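Local coordinates for protein versicolorin reductase (Brucella melitensis, PDB 4NIM) that probably catalyses NAD(P)(H)-dependent oxidation or reduction, as a member of the short-chain dehydrogenase/reductase family, at residues T175-V180 against V191-I196; N179-V184 against L251-I256. All blocks are in the same frame, centred on the assembly; numbering follows the deposited sequence.

Both contacts use helix 164-183: contact 1 sets its face against strand 190-196, and contact 2 brings its C-terminal end against the loop before strand 256-259. Their centres lie about 7 Å apart. Strand 190-196 joins them, since Val191 O lies 2.7 Å from Gly254 N and Ser193 N lies 2.8 Å from Ala255 O, both probable hydrogen bonds, while the side chain of Asn192 bonds to Met252 and Ala255. Helix, strand and loop thus form a continuous block at one side of the Rossmann sheet. The same helix carries, nearer its start, the Tyr-x-x-x-Lys signature of the family, so both contacts concern the half that follows it.

Contact 1. Residues T175-V180 against V191-I196; sequences TLTRNV and VNSLNI
Thr177 OG1, set beside CB of Ser193, is gripped by three groups: Asn150 ND2 and water 1 donate to it, and its own proton goes to Leu173 O one turn back in the helix. Water 1 lies 2.7 Å from Thr177 OG1 and 2.8 Å from Ser193 OG, donating to both, and so bridges helix and strand. Ser193 OG in turn donates to Asn195 OD1 at 2.7 Å, from a position tilted 34° off the plane of the amide carbonyl. Accepting from the water and giving its own proton to the amide, this hydroxyl has its orientation held by both. Asn195 ND2 donates to Asp174 OD2 and Ser153 O, which probably keeps the amide from flipping. The two branches of Thr177 divide the work. With chi1 at -66°, CG2 stands anti to the backbone N and lies over the strand backbone, 3.6 Å from Val191 O and 3.8 Å from Ser193 N, while OG1 lies beside its own backbone N, turned back to Leu173 O. Nearer the end of the helix the packing turns apolar: Val180 CG1 meets Val191 CG2 at 3.9 Å, the two branched side chains crossing at a slant. Helix and strand run nearly antiparallel, 159° between their directions, with short-segment axes 7.5 Å apart. This is how a helix lies on its following strand in a beta-alpha-beta crossover, here 147-153, 164-183 and 190-196 of the Rossmann fold.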
ATOM      1  N   THR A 175      -8.665  -6.405   8.071  1.00 14.74           N
ATOM      2  CA  THR A 175      -9.974  -6.954   7.829  1.00 15.39           C
ATOM      3  C   THR A 175     -10.484  -6.795   6.395  1.00 14.81           C
ATOM      4  O   THR A 175     -11.015  -7.733   5.766  1.00 15.30           O
ATOM      5  CB  THR A 175     -11.003  -6.408   8.820  1.00 14.89           C
ATOM      6  OG1 THR A 175     -10.591  -6.798  10.133  1.00 14.62           O
ATOM      7  CG2 THR A 175     -12.371  -6.970   8.503  1.00 15.32           C
ATOM      8  N   LEU A 176     -10.315  -5.598   5.868  1.00 15.17           N
ATOM      9  CA  LEU A 176     -10.613  -5.336   4.454  1.00 15.39           C
ATOM     10  C   LEU A 176      -9.826  -6.205   3.442  1.00 15.01           C
ATOM     11  O   LEU A 176     -10.411  -6.742   2.510  1.00 14.13           O
ATOM     12  CB  LEU A 176     -10.410  -3.858   4.162  1.00 15.68           C
ATOM     13  CG  LEU A 176     -10.909  -3.402   2.796  1.00 16.29           C
ATOM     14  CD1 LEU A 176     -12.410  -3.530   2.684  1.00 16.48           C
ATOM     15  CD2 LEU A 176     -10.422  -1.968   2.497  1.00 16.60           C
ATOM     16  N   THR A 177      -8.553  -6.438   3.719  1.00 14.53           N
ATOM     17  CA  THR A 177      -7.739  -7.312   2.887  1.00 14.90           C
ATOM     18  C   THR A 177      -8.416  -8.672   2.831  1.00 15.01           C
ATOM     19  O   THR A 177      -8.599  -9.227   1.748  1.00 15.09           O
ATOM     20  CB  THR A 177      -6.300  -7.458   3.443  1.00 14.99           C
ATOM     21  OG1 THR A 177      -5.611  -6.182   3.368  1.00 14.79           O
ATOM     22  CG2 THR A 177      -5.520  -8.576   2.693  1.00 15.40           C
ATOM     23  N   ARG A 178      -8.838  -9.200   3.981  1.00 15.29           N
ATOM     24  CA  ARG A 178      -9.425 -10.538   3.977  1.00 15.52           C
ATOM     25  C   ARG A 178     -10.789 -10.529   3.331  1.00 15.65           C
ATOM     26  O   ARG A 178     -11.126 -11.420   2.561  1.00 16.02           O
ATOM     27  CB  ARG A 178      -9.507 -11.127   5.372  1.00 16.87           C
ATOM     28  CG  ARG A 178      -8.134 -11.404   5.994  1.00 18.80           C
ATOM     29  CD  ARG A 178      -8.410 -12.298   7.154  1.00 21.49           C
ATOM     30  NE  ARG A 178      -7.241 -12.761   7.864  1.00 25.20           N
ATOM     31  CZ  ARG A 178      -6.775 -12.250   8.994  1.00 28.79           C
ATOM     32  NH1 ARG A 178      -7.352 -11.169   9.565  1.00 29.63           N
ATOM     33  NH2 ARG A 178      -5.686 -12.830   9.513  1.00 27.97           N
ATOM     34  N   ASN A 179     -11.584  -9.510   3.626  1.00 15.99           N
ATOM     35  CA  ASN A 179     -12.954  -9.418   3.051  1.00 16.15           C
ATOM     36  C   ASN A 179     -12.900  -9.350   1.544  1.00 16.17           C
ATOM     37  O   ASN A 179     -13.614 -10.066   0.821  1.00 16.38           O
ATOM     38  CB  ASN A 179     -13.684  -8.194   3.628  1.00 15.94           C
ATOM     39  CG  ASN A 179     -15.114  -8.113   3.160  1.00 15.80           C
ATOM     40  OD1 ASN A 179     -15.365  -7.714   2.041  1.00 15.92           O
ATOM     41  ND2 ASN A 179     -16.073  -8.448   4.069  1.00 15.84           N
ATOM     42  N   VAL A 180     -12.070  -8.468   1.039  1.00 16.31           N
ATOM     43  CA  VAL A 180     -11.963  -8.288  -0.419  1.00 16.17           C
ATOM     44  C   VAL A 180     -11.408  -9.560  -1.046  1.00 16.22           C
ATOM     45  O   VAL A 180     -12.012 -10.078  -1.972  1.00 16.13           O
ATOM     46  CB  VAL A 180     -11.190  -7.019  -0.801  1.00 16.43           C
ATOM     47  CG1 VAL A 180     -11.084  -6.907  -2.305  1.00 16.92           C
ATOM     48  CG2 VAL A 180     -11.882  -5.777  -0.229  1.00 16.88           C
ATOM     49  N   VAL A 191      -5.581 -10.443  -3.311  1.00 17.74           N
ATOM     50  CA  VAL A 191      -5.403  -9.299  -2.399  1.00 17.15           C
ATOM     51  C   VAL A 191      -4.684  -9.758  -1.127  1.00 16.35           C
ATOM     52  O   VAL A 191      -5.221 -10.549  -0.348  1.00 16.38           O
ATOM     53  CB  VAL A 191      -6.741  -8.666  -2.013  1.00 18.19           C
ATOM     54  CG1 VAL A 191      -6.511  -7.328  -1.305  1.00 18.25           C
ATOM     55  CG2 VAL A 191      -7.641  -8.488  -3.252  1.00 19.13           C
ATOM     56  N   ASN A 192      -3.506  -9.221  -0.904  1.00 15.70           N
ATOM     57  CA  ASN A 192      -2.662  -9.633   0.192  1.00 15.91           C
ATOM     58  C   ASN A 192      -2.132  -8.427   0.916  1.00 15.73           C
ATOM     59  O   ASN A 192      -2.096  -7.298   0.364  1.00 16.48           O
ATOM     60  CB  ASN A 192      -1.507 -10.475  -0.313  1.00 16.21           C
ATOM     61  CG  ASN A 192      -1.955 -11.807  -0.844  1.00 16.62           C
ATOM     62  OD1 ASN A 192      -2.370 -12.693  -0.100  1.00 17.36           O
ATOM     63  ND2 ASN A 192      -1.828 -11.967  -2.143  1.00 17.22           N
ATOM     64  N   SER A 193      -1.741  -8.658   2.165  1.00 16.01           N
ATOM     65  CA  SER A 193      -1.210  -7.591   2.987  1.00 15.94           C
ATOM     66  C   SER A 193       0.206  -7.847   3.455  1.00 15.73           C
ATOM     67  O   SER A 193       0.550  -8.961   3.799  1.00 16.35           O
ATOM     68  CB  SER A 193      -2.122  -7.428   4.248  1.00 16.76           C
ATOM     69  OG  SER A 193      -1.610  -6.373   5.041  1.00 17.88           O
ATOM     70  N   LEU A 194       1.002  -6.791   3.479  1.00 15.66           N
ATOM     71  CA  LEU A 194       2.333  -6.854   4.022  1.00 16.20           C
ATOM     72  C   LEU A 194       2.363  -5.927   5.223  1.00 16.40           C
ATOM     73  O   LEU A 194       2.138  -4.717   5.082  1.00 16.65           O
ATOM     74  CB  LEU A 194       3.384  -6.448   2.971  1.00 16.39           C
ATOM     75  CG  LEU A 194       4.819  -6.683   3.442  1.00 17.45           C
ATOM     76  CD1 LEU A 194       5.139  -8.170   3.496  1.00 17.93           C
ATOM     77  CD2 LEU A 194       5.794  -5.959   2.503  1.00 18.57           C
ATOM     78  N   ASN A 195       2.610  -6.492   6.406  1.00 17.02           N
ATOM     79  CA  ASN A 195       2.427  -5.734   7.638  1.00 17.10           C
ATOM     80  C   ASN A 195       3.798  -5.365   8.172  1.00 17.55           C
ATOM     81  O   ASN A 195       4.473  -6.180   8.805  1.00 17.58           O
ATOM     82  CB  ASN A 195       1.608  -6.482   8.688  1.00 17.83           C
ATOM     83  CG  ASN A 195       0.147  -6.599   8.308  1.00 17.72           C
ATOM     84  OD1 ASN A 195      -0.172  -7.081   7.216  1.00 17.13           O
ATOM     85  ND2 ASN A 195      -0.742  -6.211   9.224  1.00 18.56           N
ATOM     86  N   ILE A 196       4.175  -4.122   7.949  1.00 17.90           N
ATOM     87  CA  ILE A 196       5.558  -3.705   8.143  1.00 18.96           C
ATOM     88  C   ILE A 196       5.812  -3.010   9.451  1.00 20.19           C
ATOM     89  O   ILE A 196       4.912  -2.438  10.108  1.00 20.08           O
ATOM     90  CB  ILE A 196       6.079  -2.820   6.969  1.00 19.52           C
ATOM     91  CG1 ILE A 196       5.291  -1.509   6.841  1.00 20.39           C
ATOM     92  CG2 ILE A 196       6.060  -3.588   5.671  1.00 18.96           C
ATOM     93  CD1 ILE A 196       5.961  -0.516   5.906  1.00 21.39           C
TER
HETATM   94  O   HOH W   1      -4.099  -5.171   5.376  1.00 16.87           O

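Contact 2. Residues N179-V184 against L251-I256; sequences NVAYSV and LMTGAI
Ala181 CB points into the loop at Thr253 and Gly254, meeting Thr253 OG1 at 3.3 Å and Gly254 N at 3.4 Å. The threonine holds its hydroxyl anti to its own backbone N (chi1 -174°), which places CG2 between N and the carbonyl carbon and brings OG1 to the helix. There OG1 accepts from Val191 N of the neighbouring strand and donates to water 2 at 2.7 Å; the water then donates to Ala181 O, also at 2.7 Å, linking loop and helix through solvent. Gly254, with its positive phi of 83°, has no side chain to stand between the backbones, and its CA comes to 5.0 Å from Ala181 CA. On the helix itself the last turn closes on Val180 O, which takes two bonds, one from Val184 N and one from Ser183. Ser183, with chi1 at 65°, folds OG back to Val180 O at 2.7 Å, in the carbonyl plane and on a lone pair. Small residues thus let the C-terminal turn of helix 164-183 approach the loop that leads into strand 256-259, the outermost strand, within this chain, of the seven-stranded parallel Rossmann sheet.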
ATOM      1  N   ASN A 179     -11.584  -9.510   3.626  1.00 15.99           N
ATOM      2  CA  ASN A 179     -12.954  -9.418   3.051  1.00 16.15           C
ATOM      3  C   ASN A 179     -12.900  -9.350   1.544  1.00 16.17           C
ATOM      4  O   ASN A 179     -13.614 -10.066   0.821  1.00 16.38           O
ATOM      5  CB  ASN A 179     -13.684  -8.194   3.628  1.00 15.94           C
ATOM      6  CG  ASN A 179     -15.114  -8.113   3.160  1.00 15.80           C
ATOM      7  OD1 ASN A 179     -15.365  -7.714   2.041  1.00 15.92           O
ATOM      8  ND2 ASN A 179     -16.073  -8.448   4.069  1.00 15.84           N
ATOM      9  N   VAL A 180     -12.070  -8.468   1.039  1.00 16.31           N
ATOM     10  CA  VAL A 180     -11.963  -8.288  -0.419  1.00 16.17           C
ATOM     11  C   VAL A 180     -11.408  -9.560  -1.046  1.00 16.22           C
ATOM     12  O   VAL A 180     -12.012 -10.078  -1.972  1.00 16.13           O
ATOM     13  CB  VAL A 180     -11.190  -7.019  -0.801  1.00 16.43           C
ATOM     14  CG1 VAL A 180     -11.084  -6.907  -2.305  1.00 16.92           C
ATOM     15  CG2 VAL A 180     -11.882  -5.777  -0.229  1.00 16.88           C
ATOM     16  N   ALA A 181     -10.317 -10.100  -0.502  1.00 15.77           N
ATOM     17  CA  ALA A 181      -9.751 -11.337  -1.048  1.00 16.39           C
ATOM     18  C   ALA A 181     -10.810 -12.404  -1.191  1.00 16.42           C
ATOM     19  O   ALA A 181     -10.900 -13.063  -2.231  1.00 16.43           O
ATOM     20  CB  ALA A 181      -8.621 -11.863  -0.215  1.00 16.89           C
ATOM     21  N   TYR A 182     -11.600 -12.613  -0.134  1.00 16.43           N
ATOM     22  CA  TYR A 182     -12.660 -13.618  -0.159  1.00 16.52           C
ATOM     23  C   TYR A 182     -13.670 -13.322  -1.279  1.00 17.44           C
ATOM     24  O   TYR A 182     -14.031 -14.213  -2.090  1.00 18.44           O
ATOM     25  CB  TYR A 182     -13.364 -13.701   1.224  1.00 16.28           C
ATOM     26  CG  TYR A 182     -14.463 -14.712   1.170  1.00 16.34           C
ATOM     27  CD1 TYR A 182     -14.204 -16.054   1.371  1.00 16.55           C
ATOM     28  CD2 TYR A 182     -15.740 -14.345   0.794  1.00 16.59           C
ATOM     29  CE1 TYR A 182     -15.175 -16.993   1.220  1.00 17.30           C
ATOM     30  CE2 TYR A 182     -16.720 -15.274   0.633  1.00 16.84           C
ATOM     31  CZ  TYR A 182     -16.433 -16.597   0.848  1.00 18.11           C
ATOM     32  OH  TYR A 182     -17.423 -17.538   0.724  1.00 19.07           O
ATOM     33  N   SER A 183     -14.102 -12.068  -1.358  1.00 17.38           N
ATOM     34  CA  SER A 183     -15.169 -11.711  -2.293  1.00 18.19           C
ATOM     35  C   SER A 183     -14.791 -11.944  -3.757  1.00 17.99           C
ATOM     36  O   SER A 183     -15.636 -12.295  -4.591  1.00 19.02           O
ATOM     37  CB  SER A 183     -15.591 -10.256  -2.095  1.00 18.40           C
ATOM     38  OG  SER A 183     -14.548  -9.366  -2.421  1.00 18.83           O
ATOM     39  N   VAL A 184     -13.528 -11.765  -4.078  1.00 17.73           N
ATOM     40  CA  VAL A 184     -13.054 -11.973  -5.477  1.00 17.99           C
ATOM     41  C   VAL A 184     -12.225 -13.213  -5.752  1.00 18.30           C
ATOM     42  O   VAL A 184     -11.499 -13.323  -6.793  1.00 18.71           O
ATOM     43  CB  VAL A 184     -12.333 -10.716  -5.999  1.00 18.13           C
ATOM     44  CG1 VAL A 184     -13.330  -9.578  -6.136  1.00 18.88           C
ATOM     45  CG2 VAL A 184     -11.181 -10.328  -5.078  1.00 18.21           C
ATOM     46  N   LEU A 251      -1.290 -18.512  -6.347  1.00 21.44           N
ATOM     47  CA  LEU A 251      -2.691 -18.213  -6.013  1.00 21.35           C
ATOM     48  C   LEU A 251      -2.903 -17.488  -4.674  1.00 19.91           C
ATOM     49  O   LEU A 251      -4.040 -17.188  -4.296  1.00 19.06           O
ATOM     50  CB  LEU A 251      -3.534 -19.484  -6.104  1.00 22.49           C
ATOM     51  CG  LEU A 251      -3.227 -20.688  -5.188  1.00 23.39           C
ATOM     52  CD1 LEU A 251      -3.467 -20.386  -3.712  1.00 23.13           C
ATOM     53  CD2 LEU A 251      -4.057 -21.894  -5.618  1.00 24.76           C
ATOM     54  N   MET A 252      -1.819 -17.248  -3.932  1.00 18.88           N
ATOM     55  CA  MET A 252      -1.923 -16.618  -2.641  1.00 18.41           C
ATOM     56  C   MET A 252      -2.824 -15.396  -2.627  1.00 17.27           C
ATOM     57  O   MET A 252      -2.616 -14.466  -3.406  1.00 16.65           O
ATOM     58  CB  MET A 252      -0.520 -16.214  -2.174  1.00 19.48           C
ATOM     59  CG  MET A 252      -0.430 -15.718  -0.797  1.00 19.71           C
ATOM     60  SD  MET A 252       1.243 -15.140  -0.356  1.00 21.74           S
ATOM     61  CE  MET A 252       2.228 -16.593  -0.635  1.00 22.67           C
ATOM     62  N   THR A 253      -3.783 -15.375  -1.665  1.00 16.30           N
ATOM     63  CA  THR A 253      -4.686 -14.265  -1.508  1.00 15.70           C
ATOM     64  C   THR A 253      -5.285 -14.279  -0.098  1.00 15.61           C
ATOM     65  O   THR A 253      -5.464 -15.342   0.508  1.00 15.71           O
ATOM     66  CB  THR A 253      -5.799 -14.354  -2.559  1.00 15.93           C
ATOM     67  OG1 THR A 253      -6.635 -13.202  -2.535  1.00 15.30           O
ATOM     68  CG2 THR A 253      -6.644 -15.612  -2.391  1.00 16.19           C
ATOM     69  N   GLY A 254      -5.482 -13.094   0.452  1.00 15.16           N
ATOM     70  CA  GLY A 254      -6.018 -12.993   1.808  1.00 15.55           C
ATOM     71  C   GLY A 254      -4.955 -13.158   2.888  1.00 15.37           C
ATOM     72  O   GLY A 254      -5.262 -13.205   4.062  1.00 15.73           O
ATOM     73  N   ALA A 255      -3.697 -13.165   2.484  1.00 15.70           N
ATOM     74  CA  ALA A 255      -2.621 -13.378   3.455  1.00 15.96           C
ATOM     75  C   ALA A 255      -2.317 -12.093   4.151  1.00 16.17           C
ATOM     76  O   ALA A 255      -2.421 -11.022   3.550  1.00 15.83           O
ATOM     77  CB  ALA A 255      -1.395 -13.937   2.767  1.00 16.20           C
ATOM     78  N   ILE A 256      -1.988 -12.209   5.438  1.00 16.54           N
ATOM     79  CA  ILE A 256      -1.512 -11.105   6.279  1.00 16.78           C
ATOM     80  C   ILE A 256      -0.081 -11.488   6.616  1.00 16.79           C
ATOM     81  O   ILE A 256       0.149 -12.423   7.369  1.00 16.74           O
ATOM     82  CB  ILE A 256      -2.362 -10.983   7.588  1.00 17.56           C
ATOM     83  CG1 ILE A 256      -3.842 -10.694   7.302  1.00 18.08           C
ATOM     84  CG2 ILE A 256      -1.750  -9.930   8.527  1.00 18.19           C
ATOM     85  CD1 ILE A 256      -4.130  -9.536   6.395  1.00 18.92           C
TER
HETATM   86  O   HOH W   2      -8.933 -13.519  -3.970  1.00 17.45           O